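Long-range contacts in aminoglycoside 6-adenylyltransferase (Bacillus subtilis, PDB 2PBE), which transfers a nucleoside monophosphate from ATP or GTP to the 6-hydroxyl of streptomycin, giving the bacterium resistance to this antibiotic: residues R22-T27 with F50-E55; D46-V51 with D103-P108. All coordinates share one frame; numbering follows the deposited sequence.

Contact 1. Residues R22-T27 with F50-E55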
ATOM      1  N   ARG A  22      18.388   4.468   5.350  1.00 31.38           N
ATOM      2  CA  ARG A  22      18.766   3.609   6.469  1.00 30.38           C
ATOM      3  C   ARG A  22      17.572   2.748   6.883  1.00 30.31           C
ATOM      4  O   ARG A  22      17.751   1.662   7.445  1.00 31.03           O
ATOM      5  CB  ARG A  22      19.230   4.416   7.692  1.00 29.95           C
ATOM      6  CG  ARG A  22      20.322   5.435   7.450  1.00 27.87           C
ATOM      7  CD  ARG A  22      19.750   6.817   7.649  1.00 30.08           C
ATOM      8  NE  ARG A  22      20.299   7.541   8.786  1.00 30.87           N
ATOM      9  CZ  ARG A  22      19.764   8.646   9.295  1.00 31.12           C
ATOM     10  NH1 ARG A  22      18.647   9.158   8.775  1.00 27.50           N
ATOM     11  NH2 ARG A  22      20.365   9.262  10.316  1.00 30.78           N
ATOM     12  N   ILE A  23      16.359   3.223   6.613  1.00 29.08           N
ATOM     13  CA  ILE A  23      15.174   2.464   6.995  1.00 29.05           C
ATOM     14  C   ILE A  23      14.839   1.422   5.940  1.00 28.95           C
ATOM     15  O   ILE A  23      14.511   1.753   4.804  1.00 27.23           O
ATOM     16  CB  ILE A  23      13.965   3.379   7.233  1.00 28.09           C
ATOM     17  CG1 ILE A  23      14.318   4.430   8.290  1.00 26.71           C
ATOM     18  CG2 ILE A  23      12.786   2.561   7.755  1.00 27.31           C
ATOM     19  CD1 ILE A  23      13.262   5.485   8.465  1.00 26.29           C
ATOM     20  N   ARG A  24      14.920   0.159   6.349  1.00 29.83           N
ATOM     21  CA  ARG A  24      14.661  -0.979   5.469  1.00 29.96           C
ATOM     22  C   ARG A  24      13.321  -1.664   5.717  1.00 29.95           C
ATOM     23  O   ARG A  24      12.703  -2.170   4.797  1.00 31.44           O
ATOM     24  CB  ARG A  24      15.795  -1.992   5.629  1.00 28.20           C
ATOM     25  CG  ARG A  24      17.165  -1.439   5.240  1.00 27.41           C
ATOM     26  CD  ARG A  24      17.332  -1.426   3.736  1.00 26.99           C
ATOM     27  NE  ARG A  24      17.401  -0.083   3.186  1.00 25.70           N
ATOM     28  CZ  ARG A  24      17.195   0.192   1.906  1.00 28.48           C
ATOM     29  NH1 ARG A  24      16.906  -0.786   1.052  1.00 26.88           N
ATOM     30  NH2 ARG A  24      17.274   1.447   1.470  1.00 30.06           N
ATOM     31  N   LEU A  25      12.866  -1.662   6.959  1.00 31.16           N
ATOM     32  CA  LEU A  25      11.614  -2.318   7.324  1.00 31.89           C
ATOM     33  C   LEU A  25      10.810  -1.423   8.284  1.00 32.21           C
ATOM     34  O   LEU A  25      11.384  -0.696   9.094  1.00 33.06           O
ATOM     35  CB  LEU A  25      11.941  -3.668   7.979  1.00 33.38           C
ATOM     36  CG  LEU A  25      10.931  -4.818   8.110  1.00 36.65           C
ATOM     37  CD1 LEU A  25       9.854  -4.471   9.123  1.00 39.08           C
ATOM     38  CD2 LEU A  25      10.306  -5.116   6.761  1.00 38.52           C
ATOM     39  N   VAL A  26       9.485  -1.461   8.175  1.00 32.05           N
ATOM     40  CA  VAL A  26       8.605  -0.667   9.027  1.00 31.22           C
ATOM     41  C   VAL A  26       7.476  -1.533   9.546  1.00 32.75           C
ATOM     42  O   VAL A  26       6.820  -2.233   8.775  1.00 33.14           O
ATOM     43  CB  VAL A  26       8.002   0.518   8.255  1.00 30.14           C
ATOM     44  CG1 VAL A  26       7.085   1.322   9.157  1.00 27.55           C
ATOM     45  CG2 VAL A  26       9.106   1.401   7.724  1.00 30.51           C
ATOM     46  N   THR A  27       7.231  -1.451  10.851  1.00 34.78           N
ATOM     47  CA  THR A  27       6.188  -2.246  11.489  1.00 37.12           C
ATOM     48  C   THR A  27       5.295  -1.397  12.352  1.00 39.39           C
ATOM     49  O   THR A  27       5.728  -0.363  12.853  1.00 40.77           O
ATOM     50  CB  THR A  27       6.793  -3.308  12.381  1.00 37.07           C
ATOM     51  OG1 THR A  27       7.727  -4.079  11.626  1.00 40.07           O
ATOM     52  CG2 THR A  27       5.728  -4.216  12.920  1.00 39.66           C
ATOM     53  N   PHE A  50      13.180  -0.577  11.179  1.00 25.65           N
ATOM     54  CA  PHE A  50      14.351  -1.453  11.236  1.00 25.95           C
ATOM     55  C   PHE A  50      15.340  -0.748  10.343  1.00 26.59           C
ATOM     56  O   PHE A  50      15.079  -0.570   9.150  1.00 28.77           O
ATOM     57  CB  PHE A  50      14.011  -2.842  10.720  1.00 27.10           C
ATOM     58  CG  PHE A  50      13.180  -3.629  11.663  1.00 29.44           C
ATOM     59  CD1 PHE A  50      13.766  -4.591  12.491  1.00 31.95           C
ATOM     60  CD2 PHE A  50      11.809  -3.362  11.793  1.00 31.00           C
ATOM     61  CE1 PHE A  50      12.995  -5.286  13.462  1.00 31.97           C
ATOM     62  CE2 PHE A  50      11.015  -4.043  12.760  1.00 31.43           C
ATOM     63  CZ  PHE A  50      11.616  -5.009  13.598  1.00 31.64           C
ATOM     64  N   VAL A  51      16.461  -0.348  10.920  1.00 25.75           N
ATOM     65  CA  VAL A  51      17.452   0.416  10.194  1.00 27.85           C
ATOM     66  C   VAL A  51      18.824  -0.233  10.069  1.00 30.34           C
ATOM     67  O   VAL A  51      19.130  -1.211  10.735  1.00 30.91           O
ATOM     68  CB  VAL A  51      17.609   1.806  10.848  1.00 27.69           C
ATOM     69  CG1 VAL A  51      16.246   2.420  11.061  1.00 26.15           C
ATOM     70  CG2 VAL A  51      18.331   1.689  12.188  1.00 24.86           C
ATOM     71  N   THR A  52      19.652   0.346   9.214  1.00 32.40           N
ATOM     72  CA  THR A  52      20.995  -0.170   9.015  1.00 35.17           C
ATOM     73  C   THR A  52      21.927   0.356  10.117  1.00 38.11           C
ATOM     74  O   THR A  52      22.607  -0.438  10.786  1.00 40.64           O
ATOM     75  CB  THR A  52      21.543   0.244   7.633  1.00 33.79           C
ATOM     76  OG1 THR A  52      21.391   1.660   7.471  1.00 32.85           O
ATOM     77  CG2 THR A  52      20.806  -0.479   6.527  1.00 32.09           C
ATOM     78  N   ASP A  53      21.934   1.679  10.313  1.00 39.26           N
ATOM     79  CA  ASP A  53      22.785   2.333  11.311  1.00 39.44           C
ATOM     80  C   ASP A  53      22.000   3.011  12.415  1.00 38.54           C
ATOM     81  O   ASP A  53      21.576   4.160  12.278  1.00 38.12           O
ATOM     82  CB  ASP A  53      23.654   3.389  10.643  1.00 42.14           C
ATOM     83  CG  ASP A  53      24.764   3.903  11.554  1.00 44.79           C
ATOM     84  OD1 ASP A  53      24.645   3.821  12.803  1.00 45.41           O
ATOM     85  OD2 ASP A  53      25.765   4.414  11.004  1.00 47.11           O
ATOM     86  N   VAL A  54      21.852   2.323  13.530  1.00 38.53           N
ATOM     87  CA  VAL A  54      21.113   2.894  14.634  1.00 40.25           C
ATOM     88  C   VAL A  54      21.799   4.157  15.181  1.00 40.85           C
ATOM     89  O   VAL A  54      21.133   5.175  15.405  1.00 40.50           O
ATOM     90  CB  VAL A  54      20.872   1.803  15.729  1.00 40.69           C
ATOM     91  CG1 VAL A  54      22.228   1.183  16.145  1.00 44.41           C
ATOM     92  CG2 VAL A  54      20.106   2.374  16.883  1.00 40.46           C
ATOM     93  N   GLU A  55      23.126   4.106  15.355  1.00 42.69           N
ATOM     94  CA  GLU A  55      23.897   5.252  15.870  1.00 42.76           C
ATOM     95  C   GLU A  55      23.748   6.523  15.011  1.00 42.56           C
ATOM     96  O   GLU A  55      23.868   7.657  15.517  1.00 41.74           O
ATOM     97  CB  GLU A  55      25.381   4.885  15.969  1.00 44.39           C
ATOM     98  CG  GLU A  55      25.699   3.801  16.999  1.00 47.36           C
ATOM     99  CD  GLU A  55      25.194   4.157  18.410  1.00 49.38           C
ATOM    100  OE1 GLU A  55      24.400   3.366  18.973  1.00 50.75           O
ATOM    101  OE2 GLU A  55      25.589   5.220  18.959  1.00 48.43           O
TER

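Contact 2. Residues D46-V51 with D103-P108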
ATOM      1  N   ASP A  46       2.222   3.408  17.387  1.00 49.13           N
ATOM      2  CA  ASP A  46       3.320   2.496  17.703  1.00 47.40           C
ATOM      3  C   ASP A  46       4.027   2.080  16.443  1.00 44.54           C
ATOM      4  O   ASP A  46       3.560   1.218  15.722  1.00 44.76           O
ATOM      5  CB  ASP A  46       2.796   1.249  18.393  1.00 50.58           C
ATOM      6  CG  ASP A  46       3.030   1.271  19.892  1.00 53.71           C
ATOM      7  OD1 ASP A  46       4.175   0.967  20.302  1.00 56.29           O
ATOM      8  OD2 ASP A  46       2.078   1.600  20.654  1.00 54.07           O
ATOM      9  N   ILE A  47       5.145   2.727  16.173  1.00 40.69           N
ATOM     10  CA  ILE A  47       5.908   2.474  14.972  1.00 37.17           C
ATOM     11  C   ILE A  47       7.294   1.942  15.266  1.00 35.80           C
ATOM     12  O   ILE A  47       7.897   2.296  16.272  1.00 37.58           O
ATOM     13  CB  ILE A  47       6.059   3.774  14.176  1.00 36.86           C
ATOM     14  CG1 ILE A  47       4.692   4.454  14.037  1.00 36.23           C
ATOM     15  CG2 ILE A  47       6.676   3.495  12.811  1.00 36.03           C
ATOM     16  CD1 ILE A  47       3.639   3.649  13.270  1.00 37.30           C
ATOM     17  N   SER A  48       7.797   1.089  14.382  1.00 33.24           N
ATOM     18  CA  SER A  48       9.137   0.529  14.519  1.00 31.09           C
ATOM     19  C   SER A  48       9.833   0.587  13.166  1.00 29.84           C
ATOM     20  O   SER A  48       9.306   0.083  12.168  1.00 29.30           O
ATOM     21  CB  SER A  48       9.089  -0.940  14.960  1.00 31.19           C
ATOM     22  OG  SER A  48       8.601  -1.089  16.272  1.00 31.33           O
ATOM     23  N   TYR A  49      11.010   1.200  13.138  1.00 27.91           N
ATOM     24  CA  TYR A  49      11.808   1.290  11.918  1.00 25.56           C
ATOM     25  C   TYR A  49      13.029   0.400  12.071  1.00 25.87           C
ATOM     26  O   TYR A  49      13.823   0.586  12.994  1.00 25.98           O
ATOM     27  CB  TYR A  49      12.325   2.714  11.678  1.00 24.35           C
ATOM     28  CG  TYR A  49      11.308   3.792  11.355  1.00 23.16           C
ATOM     29  CD1 TYR A  49      10.172   3.513  10.549  1.00 22.82           C
ATOM     30  CD2 TYR A  49      11.546   5.134  11.751  1.00 21.36           C
ATOM     31  CE1 TYR A  49       9.298   4.561  10.135  1.00 23.04           C
ATOM     32  CE2 TYR A  49      10.684   6.187  11.347  1.00 22.32           C
ATOM     33  CZ  TYR A  49       9.563   5.897  10.534  1.00 23.88           C
ATOM     34  OH  TYR A  49       8.736   6.930  10.115  1.00 26.20           O
ATOM     35  N   PHE A  50      13.180  -0.577  11.179  1.00 25.65           N
ATOM     36  CA  PHE A  50      14.351  -1.453  11.236  1.00 25.95           C
ATOM     37  C   PHE A  50      15.340  -0.748  10.343  1.00 26.59           C
ATOM     38  O   PHE A  50      15.079  -0.570   9.150  1.00 28.77           O
ATOM     39  CB  PHE A  50      14.011  -2.842  10.720  1.00 27.10           C
ATOM     40  CG  PHE A  50      13.180  -3.629  11.663  1.00 29.44           C
ATOM     41  CD1 PHE A  50      13.766  -4.591  12.491  1.00 31.95           C
ATOM     42  CD2 PHE A  50      11.809  -3.362  11.793  1.00 31.00           C
ATOM     43  CE1 PHE A  50      12.995  -5.286  13.462  1.00 31.97           C
ATOM     44  CE2 PHE A  50      11.015  -4.043  12.760  1.00 31.43           C
ATOM     45  CZ  PHE A  50      11.616  -5.009  13.598  1.00 31.64           C
ATOM     46  N   VAL A  51      16.461  -0.348  10.920  1.00 25.75           N
ATOM     47  CA  VAL A  51      17.452   0.416  10.194  1.00 27.85           C
ATOM     48  C   VAL A  51      18.824  -0.233  10.069  1.00 30.34           C
ATOM     49  O   VAL A  51      19.130  -1.211  10.735  1.00 30.91           O
ATOM     50  CB  VAL A  51      17.609   1.806  10.848  1.00 27.69           C
ATOM     51  CG1 VAL A  51      16.246   2.420  11.061  1.00 26.15           C
ATOM     52  CG2 VAL A  51      18.331   1.689  12.188  1.00 24.86           C
ATOM     53  N   ASP A 103       5.131   6.501  19.563  1.00 35.38           N
ATOM     54  CA  ASP A 103       6.098   5.665  20.240  1.00 35.51           C
ATOM     55  C   ASP A 103       6.883   5.034  19.086  1.00 34.76           C
ATOM     56  O   ASP A 103       6.399   4.133  18.415  1.00 36.12           O
ATOM     57  CB  ASP A 103       5.390   4.592  21.050  1.00 39.23           C
ATOM     58  CG  ASP A 103       5.821   4.587  22.496  1.00 44.90           C
ATOM     59  OD1 ASP A 103       7.030   4.369  22.745  1.00 47.24           O
ATOM     60  OD2 ASP A 103       4.954   4.808  23.382  1.00 47.51           O
ATOM     61  N   LEU A 104       8.083   5.542  18.836  1.00 32.22           N
ATOM     62  CA  LEU A 104       8.921   5.057  17.737  1.00 29.61           C
ATOM     63  C   LEU A 104      10.137   4.292  18.215  1.00 29.22           C
ATOM     64  O   LEU A 104      10.915   4.802  19.006  1.00 29.11           O
ATOM     65  CB  LEU A 104       9.381   6.249  16.894  1.00 28.44           C
ATOM     66  CG  LEU A 104      10.215   5.999  15.642  1.00 27.79           C
ATOM     67  CD1 LEU A 104       9.331   5.421  14.547  1.00 28.74           C
ATOM     68  CD2 LEU A 104      10.805   7.310  15.178  1.00 28.02           C
ATOM     69  N   THR A 105      10.313   3.072  17.727  1.00 28.45           N
ATOM     70  CA  THR A 105      11.470   2.284  18.124  1.00 27.94           C
ATOM     71  C   THR A 105      12.370   2.073  16.925  1.00 28.02           C
ATOM     72  O   THR A 105      11.884   1.853  15.820  1.00 28.72           O
ATOM     73  CB  THR A 105      11.058   0.909  18.671  1.00 27.05           C
ATOM     74  OG1 THR A 105      10.136   1.083  19.749  1.00 25.94           O
ATOM     75  CG2 THR A 105      12.269   0.141  19.175  1.00 27.21           C
ATOM     76  N   LEU A 106      13.676   2.158  17.150  1.00 28.00           N
ATOM     77  CA  LEU A 106      14.669   1.951  16.093  1.00 28.69           C
ATOM     78  C   LEU A 106      15.396   0.643  16.390  1.00 29.57           C
ATOM     79  O   LEU A 106      16.263   0.568  17.264  1.00 30.96           O
ATOM     80  CB  LEU A 106      15.675   3.114  16.027  1.00 26.07           C
ATOM     81  CG  LEU A 106      15.151   4.530  15.739  1.00 26.50           C
ATOM     82  CD1 LEU A 106      16.330   5.501  15.665  1.00 24.42           C
ATOM     83  CD2 LEU A 106      14.367   4.567  14.447  1.00 22.88           C
ATOM     84  N   ILE A 107      15.013  -0.401  15.671  1.00 29.31           N
ATOM     85  CA  ILE A 107      15.594  -1.720  15.841  1.00 27.83           C
ATOM     86  C   ILE A 107      16.633  -1.999  14.759  1.00 27.54           C
ATOM     87  O   ILE A 107      16.423  -1.657  13.602  1.00 28.00           O
ATOM     88  CB  ILE A 107      14.489  -2.783  15.746  1.00 27.04           C
ATOM     89  CG1 ILE A 107      13.357  -2.428  16.716  1.00 25.32           C
ATOM     90  CG2 ILE A 107      15.063  -4.170  16.016  1.00 25.84           C
ATOM     91  CD1 ILE A 107      12.131  -3.302  16.566  1.00 24.66           C
ATOM     92  N   PRO A 108      17.777  -2.601  15.123  1.00 27.96           N
ATOM     93  CA  PRO A 108      18.782  -2.886  14.093  1.00 29.30           C
ATOM     94  C   PRO A 108      18.185  -3.878  13.081  1.00 31.59           C
ATOM     95  O   PRO A 108      17.557  -4.867  13.466  1.00 31.13           O
ATOM     96  CB  PRO A 108      19.924  -3.485  14.889  1.00 26.92           C
ATOM     97  CG  PRO A 108      19.808  -2.794  16.206  1.00 26.37           C
ATOM     98  CD  PRO A 108      18.330  -2.838  16.470  1.00 26.66           C
TER
HETATM   99  O   HOH W   1       7.651   1.513  18.935  1.00 39.81           O

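Contact 1. Residues R22-T27 with F50-E55
Leu-25 swings CG opposite its own backbone N (chi1 -161°), while Phe-50 sets CG opposite its carbonyl carbon (chi1 -73°), and the two side chains end up lying alongside each other, pointing the same way. Leu-25 CD1 comes to 3.5 Å from Phe-50 CD2. Farther along the ring, the Thr-27 side chain comes in at a slant, its OG1 3.5 Å from Phe-50 CE2. Beneath these side chains, strands 23-28 and 45-51 pair antiparallel through a classic beta bulge, in which Arg-24 and Leu-25 both face Phe-50. Phe-50 O takes Arg-24 N at 2.9 Å, almost straight down its carbonyl bond, and a second, weak bond from Leu-25 N at 3.3 Å. Phe-50 N returns a 2.8 Å bond to Leu-25 O. Past the bulge, Thr-52 N reaches Arg-22 O at 2.9 Å with a bent N-H...O angle of 137°. On the other face of the sheet, Ile-23 CG1 packs 3.9 Å from Val-51 CG1, with Phe-57 of helix 54-58 touching both residues. Arg-22 lays its CB against Thr-52 OG1, but its guanidinium turns elsewhere, to a salt bridge with Asp-20; Arg-24 likewise sends its guanidinium to Asp-130.

Contact 2. Residues D46-V51 with D103-P108
Leu-104 CD1 sits over one face of the Tyr-49 ring, 3.8 Å from its centroid, a CH-pi contact at the heart of this parallel strand pair. The methyl gets there because Leu-104 CG is placed opposite its backbone N (chi1 -177°), which brings the branch across toward strand 45-51; the same CD1 also meets Ile-47 CB at 3.7 Å. Leu-106 CD2 closes on the edge of that ring. On the other side of the sheet Ile-107 lies alongside Phe-50: its CB stands over the phenyl face, and CD1 runs on to within 3.5 Å of Phe-50 CZ. Five backbone hydrogen bonds hold the strands in step, passing from one to the other and back, for instance Tyr-49 N to Thr-105 O at 2.9 Å. The strand axes run the same way, 19° from exactly parallel.

Side chains are looser at the Asp-46/Asp-103 end, where Asp-46 is exposed and Asp-103 partly so, though the backbone pairing continues. The two lie side by side, carboxylate planes 5° apart, with Asp-46 OD1 5.0 Å from Asp-103 OD2, which has a salt bridge to Lys-101. Nearby, a water hydrogen-bonds Ile-47 O at 2.8 Å and also Thr-105 OG1, so this carbonyl serves both the water and Thr-105 N. The placement of Asp-46 and Asp-103 on adjacent strands is consistent with the metal-binding carboxylates of polymerase-beta-like nucleotidyltransferases, although no metal is modelled here.

Helix 6-19 lies against the face bearing Ile-47 and Tyr-49, its Phe-13 O receiving the Tyr-49 hydroxyl, while Tyr-115 of helix 112-117 meets Phe-50 edge-to-face on the other; strands 23-28 and 90-96 flank the pair.

Contacts 1 and 2 are two successive seams of one mixed sheet, their centres about 7 Å apart. Strand 45-51 is common to both: it lies between 23-28, its antiparallel neighbour in contact 1, and 101-108, its parallel neighbour in contact 2, with Phe-50 and Val-51 belonging to both. Of these three strands, the second in sequence is also the central one in the sheet. A probable hydrogen bond from Thr-27 N to Ser-48 O and packing of Ile-23 and Val-26 on Tyr-49 join the seams directly. The sheet probably forms the nucleotidyltransferase core, and the shared strand carries Asp-46 beside Asp-103 of 101-108, about 19 Å from the chain's centre to either contact's centre.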